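Local coordinates for protein tryptophan--tRNA ligase (Aeropyrum pernix, PDB 3A04) that joins L-tryptophan to its cognate tRNA at the expense of ATP, as a class I aminoacyl-tRNA synthetase that carries an iron-sulfur cluster, at residues E291-L296 with T325-G330. Sequence-based numbering, arbitrary orientation.
Sequences EEQRRL and TSCRLG. With SF4 (iron/sulfur cluster), chain B.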
# COMPACT_ATOMS: atom_id res chain seq x y z
N GLU A 291 -31.83 6.42 -52.08
CA GLU A 291 -31.77 5.72 -53.37
C GLU A 291 -30.76 4.54 -53.40
O GLU A 291 -31.14 3.40 -53.71
CB GLU A 291 -31.52 6.78 -54.46
CG GLU A 291 -31.98 6.40 -55.85
CD GLU A 291 -30.87 5.72 -56.69
OE1 GLU A 291 -29.73 5.58 -56.19
OE2 GLU A 291 -31.15 5.33 -57.85
N GLU A 292 -29.50 4.81 -53.06
CA GLU A 292 -28.42 3.78 -53.10
C GLU A 292 -28.57 2.70 -51.99
O GLU A 292 -28.22 1.51 -52.17
CB GLU A 292 -27.04 4.49 -53.05
CG GLU A 292 -25.94 3.97 -54.05
CD GLU A 292 -25.27 2.63 -53.64
OE1 GLU A 292 -24.79 2.48 -52.49
OE2 GLU A 292 -25.18 1.71 -54.51
N GLN A 293 -29.11 3.12 -50.83
CA GLN A 293 -29.39 2.21 -49.72
C GLN A 293 -30.42 1.16 -50.14
O GLN A 293 -30.24 -0.02 -49.85
CB GLN A 293 -29.86 2.99 -48.48
CG GLN A 293 -30.40 2.12 -47.28
CD GLN A 293 -29.33 1.62 -46.30
OE1 GLN A 293 -28.14 1.93 -46.43
NE2 GLN A 293 -29.77 0.81 -45.33
N ARG A 294 -31.48 1.57 -50.84
CA ARG A 294 -32.49 0.58 -51.26
C ARG A 294 -32.00 -0.54 -52.15
O ARG A 294 -32.40 -1.69 -51.96
CB ARG A 294 -33.75 1.22 -51.83
CG ARG A 294 -34.93 1.01 -50.91
CD ARG A 294 -35.60 2.32 -50.72
NE ARG A 294 -36.39 2.36 -49.50
CZ ARG A 294 -36.88 3.49 -48.99
NH1 ARG A 294 -36.63 4.66 -49.62
NH2 ARG A 294 -37.62 3.47 -47.88
N ARG A 295 -31.12 -0.22 -53.10
CA ARG A 295 -30.56 -1.25 -53.97
C ARG A 295 -29.65 -2.21 -53.26
O ARG A 295 -29.83 -3.42 -53.37
CB ARG A 295 -29.85 -0.68 -55.20
CG ARG A 295 -28.47 -1.30 -55.41
CD ARG A 295 -28.28 -1.92 -56.77
NE ARG A 295 -27.72 -3.27 -56.62
CZ ARG A 295 -27.59 -4.16 -57.61
NH1 ARG A 295 -27.98 -3.85 -58.84
NH2 ARG A 295 -27.08 -5.37 -57.36
N LEU A 296 -28.68 -1.68 -52.52
CA LEU A 296 -27.62 -2.52 -51.90
C LEU A 296 -27.90 -2.96 -50.45
O LEU A 296 -27.36 -4.00 -49.99
CB LEU A 296 -26.29 -1.77 -51.93
CG LEU A 296 -25.23 -2.12 -52.99
CD1 LEU A 296 -24.41 -0.86 -53.28
CD2 LEU A 296 -24.34 -3.31 -52.56
N THR A 325 -31.45 -8.34 -41.04
CA THR A 325 -32.01 -8.88 -42.29
C THR A 325 -32.53 -7.71 -43.14
O THR A 325 -32.05 -7.49 -44.25
CB THR A 325 -33.11 -9.92 -41.92
OG1 THR A 325 -32.48 -11.09 -41.35
CG2 THR A 325 -34.05 -10.29 -43.10
N SER A 326 -33.46 -6.93 -42.59
CA SER A 326 -34.03 -5.78 -43.28
C SER A 326 -33.01 -4.80 -43.83
O SER A 326 -33.08 -4.42 -45.01
CB SER A 326 -35.10 -5.07 -42.44
OG SER A 326 -36.00 -6.04 -41.92
N CYS A 327 -32.06 -4.37 -42.99
CA CYS A 327 -30.96 -3.54 -43.45
C CYS A 327 -30.12 -4.24 -44.54
O CYS A 327 -29.69 -3.60 -45.50
CB CYS A 327 -30.04 -3.17 -42.29
SG CYS A 327 -28.58 -2.30 -42.83
N ARG A 328 -29.86 -5.53 -44.38
CA ARG A 328 -29.06 -6.26 -45.38
C ARG A 328 -29.86 -6.64 -46.64
O ARG A 328 -29.27 -7.07 -47.63
CB ARG A 328 -28.44 -7.52 -44.79
CG ARG A 328 -27.26 -7.22 -43.88
CD ARG A 328 -26.26 -8.34 -43.93
NE ARG A 328 -25.67 -8.48 -45.26
CZ ARG A 328 -25.05 -9.57 -45.70
NH1 ARG A 328 -24.93 -10.65 -44.91
NH2 ARG A 328 -24.55 -9.59 -46.93
N LEU A 329 -31.18 -6.47 -46.59
CA LEU A 329 -32.04 -6.72 -47.75
C LEU A 329 -32.46 -5.46 -48.51
O LEU A 329 -33.15 -5.55 -49.52
CB LEU A 329 -33.28 -7.52 -47.34
CG LEU A 329 -33.30 -9.00 -47.68
CD1 LEU A 329 -31.88 -9.60 -47.70
CD2 LEU A 329 -34.24 -9.76 -46.77
N GLY A 330 -32.04 -4.29 -48.06
CA GLY A 330 -32.53 -3.03 -48.64
C GLY A 330 -33.89 -2.53 -48.17
O GLY A 330 -34.46 -1.57 -48.75
FE1 SF4 B . -30.00 0.56 -39.30
FE2 SF4 B . -28.62 -0.62 -41.35
FE3 SF4 B . -28.72 2.11 -41.13
FE4 SF4 B . -27.39 0.68 -39.23
S1 SF4 B . -26.89 0.81 -41.56
S2 SF4 B . -28.80 2.41 -38.84
S3 SF4 B . -28.57 -1.21 -39.08
S4 SF4 B . -30.49 0.68 -41.61
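The carboxamide of Gln293 is the flat group that reaches the second segment: NE2 points between Cys327 SG, 4.2 Å away and slightly off one side of the amide plane, and sulfide S4 of the iron-sulfur cluster, 3.8 Å away and well off the other side, both too far to be claimed as hydrogen bonds. NE2 bonds instead to the carbonyl O of Ile332, which ties down the amide, while Arg287 and Leu333 also touch this side chain. CG of Gln293 is anti to its backbone N (chi1 171°), and the chain then bends at chi2, 86°, which carries NE2 toward the cluster. At Arg294 the aliphatic part makes the approach, CG lying 3.4 Å from Gly330 O, and the guanidinium stands obliquely to that oxygen.

Cys327, on the last turn of helix 317-328, binds FE2 through SG at 2.2 Å; Cys303, Cys334 and Cys337 also line this pocket and probably ligate the other irons. Gly330 closes the helix in a Schellman motif with positive phi, 81°, and its bare CA fits against the other helix, 4.0 Å from Gln293 O and in a CA-H...O contact of 3.6 Å with Arg294 O. This contact and the Cys327 backbone bond to Gly298, just beyond helix 290-296, link the helices directly, while ligation fixes Cys327 to FE2. Ile332 O takes one amide N-H; the positive end of the amide dipole would modestly stabilise negative charge on S4 and SG.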